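Local atomic coordinates of 3-keto-5-aminohexanoate cleavage enzyme (Ralstonia eutropha, PDB entry 3C6C), a protein that probably cleaves 3-keto-5-aminohexanoate or a related beta-keto acid, using a divalent metal ion, zinc in its family, held in a TIM-barrel active site. Residues T31-F36 with H66-D71; A48-A53 with K85-R90; L102-G107 with V133-D138; A242-G247 with N263-L268. All coordinates share one frame; numbering follows the deposited sequence. Where two conformers were deposited one is given.

Contact 1 of 4, residues T31-F36 with H66-D71. With NI (nickel (II) ion), chain B.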
loop_
_atom_site.group_PDB
_atom_site.type_symbol
_atom_site.label_atom_id
_atom_site.label_comp_id
_atom_site.label_asym_id
_atom_site.label_seq_id
_atom_site.Cartn_x
_atom_site.Cartn_y
_atom_site.Cartn_z
ATOM N N THR A 31 17.419 26.983 11.271
ATOM C CA THR A 31 16.661 28.255 11.355
ATOM C C THR A 31 15.631 28.483 10.240
ATOM O O THR A 31 14.543 28.974 10.479
ATOM C CB THR A 31 17.633 29.483 11.501
ATOM O OG1 THR A 31 16.871 30.633 11.887
ATOM C CG2 THR A 31 18.448 29.777 10.214
ATOM N N GLY A 32 16.023 28.187 9.010
ATOM C CA GLY A 32 15.163 28.386 7.881
ATOM C C GLY A 32 14.922 29.846 7.575
ATOM O O GLY A 32 15.619 30.721 8.050
ATOM N N ASN A 33 13.888 30.077 6.770
ATOM C CA ASN A 33 13.535 31.449 6.360
ATOM C C ASN A 33 12.048 31.782 6.550
ATOM O O ASN A 33 11.588 32.830 6.134
ATOM C CB ASN A 33 13.985 31.743 4.931
ATOM C CG ASN A 33 15.467 32.198 4.848
ATOM O OD1 ASN A 33 16.200 31.753 3.969
ATOM N ND2 ASN A 33 15.910 33.027 5.799
ATOM N N ALA A 34 11.300 30.896 7.199
ATOM C CA ALA A 34 9.928 31.242 7.622
ATOM C C ALA A 34 9.993 32.452 8.567
ATOM O O ALA A 34 10.945 32.635 9.301
ATOM C CB ALA A 34 9.234 30.051 8.292
ATOM N N PRO A 35 8.967 33.300 8.549
ATOM C CA PRO A 35 8.961 34.493 9.417
ATOM C C PRO A 35 9.373 34.252 10.875
ATOM O O PRO A 35 8.939 33.303 11.538
ATOM C CB PRO A 35 7.504 34.963 9.322
ATOM C CG PRO A 35 7.091 34.565 7.922
ATOM C CD PRO A 35 7.728 33.189 7.748
ATOM N N PHE A 36 10.208 35.157 11.350
ATOM C CA PHE A 36 10.691 35.146 12.745
ATOM C C PHE A 36 9.504 35.400 13.671
ATOM O O PHE A 36 8.794 36.391 13.535
ATOM C CB PHE A 36 11.819 36.209 12.923
ATOM C CG PHE A 36 12.282 36.439 14.331
ATOM C CD1 PHE A 36 12.395 35.406 15.243
ATOM C CD2 PHE A 36 12.659 37.724 14.732
ATOM C CE1 PHE A 36 12.860 35.648 16.533
ATOM C CE2 PHE A 36 13.108 37.979 16.014
ATOM C CZ PHE A 36 13.217 36.945 16.926
ATOM N N HIS A 66 21.673 21.808 8.199
ATOM C CA HIS A 66 21.044 22.513 7.073
ATOM C C HIS A 66 20.852 23.978 7.449
ATOM O O HIS A 66 20.204 24.327 8.432
ATOM C CB HIS A 66 19.736 21.844 6.653
ATOM C CG HIS A 66 19.013 22.559 5.555
ATOM N ND1 HIS A 66 19.428 22.536 4.237
ATOM C CD2 HIS A 66 17.937 23.381 5.593
ATOM C CE1 HIS A 66 18.589 23.256 3.504
ATOM N NE2 HIS A 66 17.674 23.777 4.306
ATOM N N ILE A 67 21.471 24.827 6.636
ATOM C CA ILE A 67 21.689 26.240 6.935
ATOM C C ILE A 67 21.032 27.196 5.929
ATOM O O ILE A 67 21.155 27.049 4.703
ATOM C CB ILE A 67 23.225 26.517 6.943
ATOM C CG1 ILE A 67 23.900 25.786 8.101
ATOM C CG2 ILE A 67 23.539 28.027 6.941
ATOM C CD1 ILE A 67 25.405 25.573 7.835
ATOM N N HIS A 68 20.273 28.105 6.510
ATOM C CA HIS A 68 19.800 29.336 5.865
ATOM C C HIS A 68 20.444 30.484 6.616
ATOM O O HIS A 68 20.947 30.331 7.725
ATOM C CB HIS A 68 18.291 29.542 6.020
ATOM C CG HIS A 68 17.437 28.635 5.192
ATOM N ND1 HIS A 68 16.582 29.104 4.220
ATOM C CD2 HIS A 68 17.264 27.297 5.237
ATOM C CE1 HIS A 68 15.949 28.085 3.671
ATOM N NE2 HIS A 68 16.347 26.975 4.268
ATOM N N VAL A 69 20.387 31.648 6.003
ATOM C CA VAL A 69 20.760 32.900 6.672
ATOM C C VAL A 69 19.565 33.834 6.685
ATOM O O VAL A 69 18.629 33.682 5.894
ATOM C CB VAL A 69 21.999 33.604 6.010
ATOM C CG1 VAL A 69 23.230 32.725 6.210
ATOM C CG2 VAL A 69 21.753 33.949 4.541
ATOM N N ARG A 70 19.583 34.744 7.654
ATOM C CA ARG A 70 18.522 35.715 7.853
ATOM C C ARG A 70 19.096 37.125 7.862
ATOM O O ARG A 70 20.274 37.345 8.186
ATOM C CB ARG A 70 17.799 35.438 9.185
ATOM C CG ARG A 70 16.926 34.191 9.186
ATOM C CD ARG A 70 16.283 33.943 10.568
ATOM N NE ARG A 70 15.455 32.741 10.532
ATOM C CZ ARG A 70 14.158 32.715 10.241
ATOM N NH1 ARG A 70 13.507 33.841 9.935
ATOM N NH2 ARG A 70 13.506 31.560 10.225
ATOM N N ASP A 71 18.272 38.086 7.495
ATOM C CA ASP A 71 18.696 39.487 7.620
ATOM C C ASP A 71 18.989 39.765 9.086
ATOM O O ASP A 71 18.072 39.680 9.898
ATOM C CB ASP A 71 17.600 40.432 7.131
ATOM C CG ASP A 71 17.988 41.904 7.276
ATOM O OD1 ASP A 71 18.548 42.315 8.318
ATOM O OD2 ASP A 71 17.733 42.637 6.316
HETATM NI NI NI B . 15.686 24.771 3.906
HETATM O O HOH W 1 18.157 26.229 8.503
HETATM O O HOH W 2 18.888 31.722 3.480
HETATM O O HOH W 3 13.770 25.619 3.273
HETATM O O HOH W 4 16.104 24.760 1.847
HETATM O O HOH W 5 14.642 22.732 3.202
#
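R70 and H68, on the second strand of a TIM barrel, hold T31, N33 and A34 of the loop that leaves the first strand; H68 is also a metal ligand. NE2 of H66 and NE2 of H68 each bind nickel, the latter at 2.3 Å; three waters and E269 complete the shell. The metal bond at NE2 and a hydrogen bond at ND1 together fix the rotation of the H68 ring. ND1 donates to N33 OD1 at 2.7 Å, with the oxygen in the ring plane and the amide nearly perpendicular to the ring (83°), so N33 is a second-shell residue that positions a metal ligand. ND2 of the same amide donates to V69 O at 2.8 Å, in an almost straight bond (175°). Asparagine suits this place because one flat group supplies both an acceptor and a donor.

Among carbon contacts, CA of G32 lies over a face of the H68 ring, 3.7 Å from its centroid, a CH-pi approach; G32 also has a positive phi, which glycine adopts readily.

The remaining bonds belong to the guanidinium of R70, carried to the loop by a chain extended from CG to NE. Side-on, NE meets T31 OG1 at 2.9 Å while NH2 meets T31 O. The threonine hydroxyl also bonds P44 O, and R70 NH1 has a further partner in G75 O. End-on, both terminal nitrogens converge on one carbonyl, A34 O, NH1 and NH2 each lying 2.9 Å from it.

Contact 2 of 4, residues A48-A53 with K85-R90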
loop_
_atom_site.group_PDB
_atom_site.type_symbol
_atom_site.label_atom_id
_atom_site.label_comp_id
_atom_site.label_asym_id
_atom_site.label_seq_id
_atom_site.Cartn_x
_atom_site.Cartn_y
_atom_site.Cartn_z
ATOM N N ALA A 48 26.351 34.376 13.775
ATOM C CA ALA A 48 26.984 33.818 14.956
ATOM C C ALA A 48 25.986 32.884 15.654
ATOM O O ALA A 48 26.348 31.799 16.101
ATOM C CB ALA A 48 27.472 34.927 15.931
ATOM N N GLN A 49 24.735 33.316 15.734
ATOM C CA GLN A 49 23.682 32.517 16.399
ATOM C C GLN A 49 23.404 31.246 15.599
ATOM O O GLN A 49 23.162 30.147 16.143
ATOM C CB GLN A 49 22.395 33.318 16.573
ATOM C CG GLN A 49 22.503 34.393 17.645
ATOM C CD GLN A 49 21.445 35.445 17.540
ATOM O OE1 GLN A 49 20.742 35.542 16.539
ATOM N NE2 GLN A 49 21.350 36.288 18.568
ATOM N N ILE A 50 23.454 31.404 14.293
ATOM C CA ILE A 50 23.160 30.282 13.370
ATOM C C ILE A 50 24.281 29.244 13.434
ATOM O O ILE A 50 24.030 28.063 13.520
ATOM C CB ILE A 50 22.914 30.790 11.922
ATOM C CG1 ILE A 50 21.620 31.603 11.881
ATOM C CG2 ILE A 50 22.855 29.645 10.926
ATOM C CD1 ILE A 50 21.360 32.384 10.618
ATOM N N ALA A 51 25.522 29.716 13.451
ATOM C CA ALA A 51 26.683 28.841 13.635
ATOM C C ALA A 51 26.597 28.165 14.992
ATOM O O ALA A 51 26.831 26.965 15.116
ATOM C CB ALA A 51 28.046 29.616 13.479
ATOM N N ASP A 52 26.275 28.945 16.017
ATOM C CA ASP A 52 26.182 28.406 17.383
ATOM C C ASP A 52 25.167 27.251 17.406
ATOM O O ASP A 52 25.370 26.229 18.058
ATOM C CB ASP A 52 25.734 29.483 18.405
ATOM C CG ASP A 52 26.867 30.444 18.808
ATOM O OD1 ASP A 52 28.033 30.216 18.425
ATOM O OD2 ASP A 52 26.553 31.444 19.505
ATOM N N ALA A 53 24.095 27.418 16.641
ATOM C CA ALA A 53 22.992 26.433 16.590
ATOM C C ALA A 53 23.472 25.160 15.891
ATOM O O ALA A 53 23.100 24.057 16.266
ATOM C CB ALA A 53 21.746 27.025 15.883
ATOM N N LYS A 85 28.945 32.915 4.170
ATOM C CA LYS A 85 30.395 32.728 4.380
ATOM C C LYS A 85 30.764 32.858 5.854
ATOM O O LYS A 85 31.577 32.106 6.387
ATOM C CB LYS A 85 31.217 33.679 3.493
ATOM C CG LYS A 85 32.735 33.548 3.665
ATOM C CD LYS A 85 33.248 32.229 3.141
ATOM C CE LYS A 85 34.725 32.314 2.708
ATOM N NZ LYS A 85 35.661 32.731 3.782
ATOM N N GLU A 86 30.137 33.802 6.530
ATOM C CA GLU A 86 30.408 34.018 7.958
ATOM C C GLU A 86 29.958 32.789 8.754
ATOM O O GLU A 86 30.657 32.316 9.652
ATOM C CB GLU A 86 29.718 35.278 8.506
ATOM C CG GLU A 86 30.065 35.513 9.978
ATOM C CD GLU A 86 29.412 36.711 10.601
ATOM O OE1 GLU A 86 28.936 37.596 9.854
ATOM O OE2 GLU A 86 29.359 36.740 11.856
ATOM N N VAL A 87 28.796 32.250 8.389
ATOM C CA VAL A 87 28.278 31.080 9.122
ATOM C C VAL A 87 29.250 29.910 8.967
ATOM O O VAL A 87 29.644 29.284 9.943
ATOM C CB VAL A 87 26.852 30.629 8.694
ATOM C CG1 VAL A 87 26.521 29.230 9.314
ATOM C CG2 VAL A 87 25.789 31.691 9.122
ATOM N N VAL A 88 29.662 29.650 7.742
ATOM C CA VAL A 88 30.500 28.480 7.435
ATOM C C VAL A 88 31.883 28.637 8.070
ATOM O O VAL A 88 32.464 27.686 8.602
ATOM C CB VAL A 88 30.595 28.236 5.909
ATOM C CG1 VAL A 88 31.738 27.304 5.566
ATOM C CG2 VAL A 88 29.250 27.685 5.381
ATOM N N ASP A 89 32.374 29.879 8.041
ATOM C CA ASP A 89 33.676 30.197 8.648
ATOM C C ASP A 89 33.632 29.952 10.159
ATOM O O ASP A 89 34.562 29.395 10.738
ATOM C CB ASP A 89 34.136 31.624 8.340
ATOM C CG ASP A 89 34.581 31.807 6.885
ATOM O OD1 ASP A 89 34.727 30.791 6.159
ATOM O OD2 ASP A 89 34.782 32.984 6.475
ATOM N N ARG A 90 32.535 30.366 10.775
ATOM C CA ARG A 90 32.319 30.151 12.218
ATOM C C ARG A 90 32.224 28.676 12.592
ATOM O O ARG A 90 32.835 28.238 13.555
ATOM C CB ARG A 90 31.104 30.921 12.773
ATOM C CG ARG A 90 31.284 32.434 12.786
ATOM C CD ARG A 90 30.090 33.100 13.398
ATOM N NE ARG A 90 30.219 34.539 13.379
ATOM C CZ ARG A 90 30.805 35.233 14.357
ATOM N NH1 ARG A 90 31.304 34.602 15.403
ATOM N NH2 ARG A 90 30.881 36.542 14.298
HETATM O O HOH W 6 27.178 37.339 13.532
#
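Helices 48-53 and 85-90 run in roughly the same direction, their axes approaching to 8.5 Å and crossing at -40°, with A51 and V87 nearest by CA. Such closeness depends on small residues. A51 points its methyl at the other helix, and its CB comes within 3.4 Å of R90 CB and 3.9 Å of V87 O. On the buried side, towards the barrel strands, CG2 of I50 meets CG2 of V87 at 4.0 Å, the two branched side chains crossing at about a right angle; V87 also packs on I67 and V69 of strand 64-70. Towards solvent the interface is closed by R90. Its chain, extended from CG to NE, lies along A48, with CD 3.5 Å from A48 CA, and the methyl of A48 sits over the centre of one guanidinium face. The edge of that group faces E86, one turn earlier: NE and NH2 both donate to E86 OE2, NE at 2.8 Å, in a salt bridge within the helix. The chemistry is therefore divided: the direct contacts are van der Waals packing, and the polar link between these outer helices is a water joining A48 N to E86 OE2. The arginine's charge is probably balanced largely by E86 of its own helix, leaving its flat face to pack on alanine.

Contact 3 of 4, residues L102-G107 with V133-D138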
loop_
_atom_site.group_PDB
_atom_site.type_symbol
_atom_site.label_atom_id
_atom_site.label_comp_id
_atom_site.label_asym_id
_atom_site.label_seq_id
_atom_site.Cartn_x
_atom_site.Cartn_y
_atom_site.Cartn_z
ATOM N N LEU A 102 23.992 23.651 2.705
ATOM C CA LEU A 102 23.479 25.002 2.506
ATOM C C LEU A 102 22.255 24.992 1.614
ATOM O O LEU A 102 22.195 24.300 0.602
ATOM C CB LEU A 102 24.530 25.935 1.881
ATOM C CG LEU A 102 25.821 26.182 2.661
ATOM C CD1 LEU A 102 26.666 27.271 1.941
ATOM C CD2 LEU A 102 25.595 26.435 4.156
ATOM N N THR A 103 21.258 25.773 2.021
ATOM C CA THR A 103 20.083 25.931 1.187
ATOM C C THR A 103 20.484 26.544 -0.159
ATOM O O THR A 103 21.303 27.466 -0.247
ATOM C CB THR A 103 18.977 26.801 1.838
ATOM O OG1 THR A 103 17.811 26.760 0.996
ATOM C CG2 THR A 103 19.450 28.266 2.009
ATOM N N CYS A 104 19.881 25.997 -1.199
ATOM C CA CYS A 104 19.956 26.597 -2.521
ATOM C C CYS A 104 18.580 26.608 -3.164
ATOM O O CYS A 104 18.454 26.525 -4.386
ATOM C CB CYS A 104 20.974 25.862 -3.381
ATOM S SG CYS A 104 21.655 26.909 -4.695
ATOM N N GLY A 105 17.571 26.673 -2.297
ATOM C CA GLY A 105 16.152 26.764 -2.686
ATOM C C GLY A 105 15.760 28.175 -3.091
ATOM O O GLY A 105 14.708 28.448 -3.677
ATOM N N LEU A 106 16.676 29.059 -2.770
ATOM C CA LEU A 106 16.567 30.520 -3.038
ATOM C C LEU A 106 16.473 30.898 -4.516
ATOM O O LEU A 106 16.935 30.177 -5.391
ATOM C CB LEU A 106 17.769 31.239 -2.405
ATOM C CG LEU A 106 19.185 30.729 -2.798
ATOM C CD1 LEU A 106 19.813 31.517 -3.957
ATOM C CD2 LEU A 106 20.101 30.727 -1.560
ATOM N N GLY A 107 15.812 32.022 -4.761
ATOM C CA GLY A 107 15.729 32.636 -6.100
ATOM C C GLY A 107 14.772 31.995 -7.093
ATOM O O GLY A 107 14.996 32.035 -8.308
ATOM N N VAL A 133 23.972 30.434 -7.334
ATOM C CA VAL A 133 25.001 29.500 -6.849
ATOM C C VAL A 133 26.204 30.242 -6.267
ATOM O O VAL A 133 27.197 29.633 -5.849
ATOM C CB VAL A 133 25.454 28.469 -7.935
ATOM C CG1 VAL A 133 24.250 27.599 -8.454
ATOM C CG2 VAL A 133 26.206 29.155 -9.069
ATOM N N LYS A 134 26.106 31.566 -6.235
ATOM C CA LYS A 134 27.248 32.401 -5.785
ATOM C C LYS A 134 27.760 31.985 -4.380
ATOM O O LYS A 134 28.949 31.800 -4.146
ATOM C CB LYS A 134 26.874 33.895 -5.835
ATOM C CG LYS A 134 27.874 34.812 -5.213
ATOM C CD LYS A 134 29.272 34.597 -5.787
ATOM C CE LYS A 134 30.272 35.680 -5.286
ATOM N NZ LYS A 134 29.897 36.295 -3.959
ATOM N N HIS A 135 26.831 31.805 -3.457
ATOM C CA HIS A 135 27.197 31.426 -2.080
ATOM C C HIS A 135 27.851 30.056 -2.017
ATOM O O HIS A 135 28.713 29.795 -1.181
ATOM C CB HIS A 135 26.013 31.541 -1.116
ATOM C CG HIS A 135 24.918 30.560 -1.368
ATOM N ND1 HIS A 135 24.195 30.525 -2.545
ATOM C CD2 HIS A 135 24.407 29.579 -0.582
ATOM C CE1 HIS A 135 23.293 29.564 -2.467
ATOM N NE2 HIS A 135 23.400 28.978 -1.288
ATOM N N LEU A 136 27.467 29.201 -2.945
ATOM C CA LEU A 136 27.998 27.843 -2.976
ATOM C C LEU A 136 29.462 27.872 -3.442
ATOM O O LEU A 136 30.308 27.153 -2.936
ATOM C CB LEU A 136 27.165 26.934 -3.881
ATOM C CG LEU A 136 25.710 26.683 -3.488
ATOM C CD1 LEU A 136 25.150 25.617 -4.453
ATOM C CD2 LEU A 136 25.626 26.259 -2.016
ATOM N N GLU A 137 29.710 28.760 -4.393
ATOM C CA GLU A 137 31.050 28.966 -4.959
ATOM C C GLU A 137 31.972 29.443 -3.850
ATOM O O GLU A 137 33.113 29.023 -3.750
ATOM C CB GLU A 137 31.002 29.971 -6.093
ATOM C CG GLU A 137 30.232 29.489 -7.306
ATOM C CD GLU A 137 30.064 30.553 -8.391
ATOM O OE1 GLU A 137 30.276 31.741 -8.122
ATOM O OE2 GLU A 137 29.689 30.179 -9.511
ATOM N N ASP A 138 31.443 30.301 -2.991
ATOM C CA ASP A 138 32.256 30.955 -1.952
ATOM C C ASP A 138 32.501 30.005 -0.779
ATOM O O ASP A 138 33.571 30.012 -0.164
ATOM C CB ASP A 138 31.564 32.200 -1.364
ATOM C CG ASP A 138 31.441 33.379 -2.336
ATOM O OD1 ASP A 138 32.080 33.411 -3.433
ATOM O OD2 ASP A 138 30.677 34.308 -1.967
#
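H135 points its imidazole from the helix at the end of strand 99-103, where NE2 donates to the backbone O of T103 at 2.8 Å. The donor lies in the carbonyl plane, but the oxygen is tilted 17° from the ring plane, and the bond is moderately bent (154°). With chi1 at 67°, CG of H135 stands between its own backbone N and carbonyl carbon, a rotamer that directs the ring across to the strand. Histidine fits because a flat, mostly carbon ring can pack among apolar side chains and still bring one N-H to a main-chain oxygen. Three side chains of 102-107, L102 on the strand and C104 and L106 in the loop after it, approach the ring obliquely: CD2 of L106, arriving from the opposite direction, lies 3.5 Å from H135 CE1; SG of C104 is 3.8 Å from that same CE1; and CD1 of L102 reaches CD2 of the ring while sliding past it.

This is strand-to-helix packing in the beta/alpha barrel, a helix outside the sheet leaning on the third strand and on the loop that follows. F84 of helix 81-92 also meets the H135 ring, whereas T103 turns its side chain away from the helix, towards H66 and H68 of the metal site.

L136, the next residue of the helix, uses its two methyl branches separately. CD1 meets C104 SG at 3.7 Å. CD2 packs against L102 CB at 4.1 Å and lies over one face of the H135 ring, offset toward the rim. F176 of helix 166-179 packs on C104 and L136.

Contact 4 of 4, residues A242-G247 with N263-L268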
loop_
_atom_site.group_PDB
_atom_site.type_symbol
_atom_site.label_atom_id
_atom_site.label_comp_id
_atom_site.label_asym_id
_atom_site.label_seq_id
_atom_site.Cartn_x
_atom_site.Cartn_y
_atom_site.Cartn_z
ATOM N N ALA A 242 15.605 10.558 2.661
ATOM C CA ALA A 242 15.102 11.105 3.937
ATOM C C ALA A 242 13.683 11.617 3.742
ATOM O O ALA A 242 13.213 11.778 2.627
ATOM C CB ALA A 242 16.016 12.211 4.415
ATOM N N ALA A 243 13.008 11.849 4.856
ATOM C CA ALA A 243 11.680 12.437 4.854
ATOM C C ALA A 243 11.541 13.241 6.134
ATOM O O ALA A 243 12.123 12.879 7.158
ATOM C CB ALA A 243 10.598 11.339 4.769
ATOM N N PHE A 244 10.845 14.357 6.048
ATOM C CA PHE A 244 10.561 15.137 7.260
ATOM C C PHE A 244 9.198 15.802 7.220
ATOM O O PHE A 244 8.596 15.945 6.183
ATOM C CB PHE A 244 11.679 16.150 7.491
ATOM C CG PHE A 244 11.637 17.340 6.585
ATOM C CD1 PHE A 244 12.299 17.336 5.384
ATOM C CD2 PHE A 244 10.944 18.493 6.955
ATOM C CE1 PHE A 244 12.279 18.431 4.577
ATOM C CE2 PHE A 244 10.903 19.605 6.130
ATOM C CZ PHE A 244 11.584 19.580 4.941
ATOM N N GLY A 245 8.724 16.145 8.404
ATOM C CA GLY A 245 7.520 16.894 8.574
ATOM C C GLY A 245 7.698 18.185 9.362
ATOM O O GLY A 245 8.738 18.501 9.957
ATOM N N ILE A 246 6.617 18.918 9.354
ATOM C CA ILE A 246 6.544 20.263 9.919
ATOM C C ILE A 246 5.681 20.268 11.181
ATOM O O ILE A 246 4.703 19.524 11.285
ATOM C CB ILE A 246 5.914 21.226 8.866
ATOM C CG1 ILE A 246 6.692 21.186 7.537
ATOM C CG2 ILE A 246 5.821 22.645 9.407
ATOM C CD1 ILE A 246 8.137 21.582 7.672
ATOM N N GLY A 247 6.057 21.117 12.120
ATOM C CA GLY A 247 5.302 21.292 13.353
ATOM C C GLY A 247 5.078 19.998 14.111
ATOM O O GLY A 247 6.014 19.268 14.423
ATOM N N ASN A 263 16.654 8.332 6.171
ATOM C CA ASN A 263 17.313 9.249 7.083
ATOM C C ASN A 263 16.311 10.305 7.502
ATOM O O ASN A 263 15.181 10.313 7.030
ATOM C CB ASN A 263 18.536 9.819 6.406
ATOM C CG ASN A 263 19.506 8.714 6.038
ATOM O OD1 ASN A 263 19.909 7.936 6.901
ATOM N ND2 ASN A 263 19.788 8.567 4.742
ATOM N N VAL A 264 16.731 11.149 8.440
ATOM C CA VAL A 264 15.815 12.025 9.163
ATOM C C VAL A 264 16.303 13.451 9.302
ATOM O O VAL A 264 17.463 13.757 9.098
ATOM C CB VAL A 264 15.470 11.453 10.583
ATOM C CG1 VAL A 264 15.028 9.972 10.450
ATOM C CG2 VAL A 264 16.622 11.602 11.560
ATOM N N ARG A 265 15.352 14.315 9.675
ATOM C CA ARG A 265 15.598 15.739 9.839
ATOM C C ARG A 265 14.673 16.304 10.913
ATOM O O ARG A 265 13.477 15.991 10.973
ATOM C CB ARG A 265 15.433 16.458 8.488
ATOM C CG ARG A 265 15.173 17.943 8.560
ATOM C CD ARG A 265 15.330 18.624 7.238
ATOM N NE ARG A 265 14.566 19.867 7.189
ATOM C CZ ARG A 265 14.710 20.808 6.278
ATOM N NH1 ARG A 265 15.631 20.679 5.332
ATOM N NH2 ARG A 265 13.911 21.845 6.289
ATOM N N VAL A 266 15.289 17.099 11.773
ATOM C CA VAL A 266 14.596 17.952 12.717
ATOM C C VAL A 266 15.167 19.358 12.683
ATOM O O VAL A 266 16.029 19.661 11.863
ATOM C CB VAL A 266 14.613 17.352 14.167
ATOM C CG1 VAL A 266 13.912 15.960 14.187
ATOM C CG2 VAL A 266 16.020 17.273 14.789
ATOM N N GLY A 267 14.664 20.211 13.576
ATOM C CA GLY A 267 15.151 21.588 13.663
ATOM C C GLY A 267 14.106 22.674 13.681
ATOM O O GLY A 267 12.978 22.481 13.278
ATOM N N LEU A 268 14.556 23.855 14.104
ATOM C CA LEU A 268 13.688 25.026 14.242
ATOM C C LEU A 268 13.177 25.567 12.898
ATOM O O LEU A 268 12.213 26.333 12.865
ATOM C CB LEU A 268 14.390 26.133 15.043
ATOM C CG LEU A 268 14.722 25.808 16.496
ATOM C CD1 LEU A 268 15.482 26.990 17.111
ATOM C CD2 LEU A 268 13.446 25.492 17.262
HETATM O O HOH W 7 12.618 13.298 9.745
HETATM O O HOH W 8 10.669 15.339 10.591
#
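Two parallel strands of the TIM barrel, 240-244 and 264-266, lie side by side here, joined through helix 250-260 as a beta-alpha-beta unit. They touch at A242 and N263, whose CA atoms are 4.3 Å apart, and the small alanine permits this approach: A242 CA lies 3.2 Å from N263 O in a CA-H...O contact. The same oxygen takes a weak bond from A243 N at 3.4 Å. The axes of the two short strands are inclined at 32°, and past the A242-N263 bridge water links the backbones. One water accepts from R265 N and donates to A243 O; a second accepts from G245 N and donates to R265 O.

The side chains of F244 and R265 run alongside each other in the same direction. The guanidinium lies flat on the phenyl ring, centres 3.9 Å apart and planes 14° from parallel, a stacked cation-pi pair in which NE sits over the ring centre. R265 CD adds a CH-pi contact to the same ring. R265 CG lies anti to the backbone N (159°), and its extended chain runs along F244. An aromatic face suits an arginine here because it supports the flat cation while leaving the N-H edges to other partners: NE forms a salt bridge with D270, and NH2 a long, weak ion pair with E269, a metal ligand. The nearest atoms of the R265 side chain are about 4 Å from nickel and from a bound acetate, the latter probably from the crystallisation liquor, consistent with an anion-accepting pocket beside the metal at the C-terminal mouth of a beta/alpha barrel.

In the fold
From the N terminus, contact 1 closes the loop after strand 23-29 onto strand 64-70, enclosing helix 47-60. Contact 2 crosses it, because its segments alternate with those of contact 1: 48-53 lies within the first loop and 85-90 beyond it, joining helices 47-60 and 81-92 outside the sheet. The two touch where I50 and V87 pack on contact 1. Contact 3 follows in series, linking strand 99-103 to helix 134-139; I67 O probably bonds T103 N. Contact 4 closes last, across helix 250-260, without touching contacts 2 or 3. Yet R265 NH1 lies against H66, so contacts 1 and 4 meet beside the nickel inside one barrel.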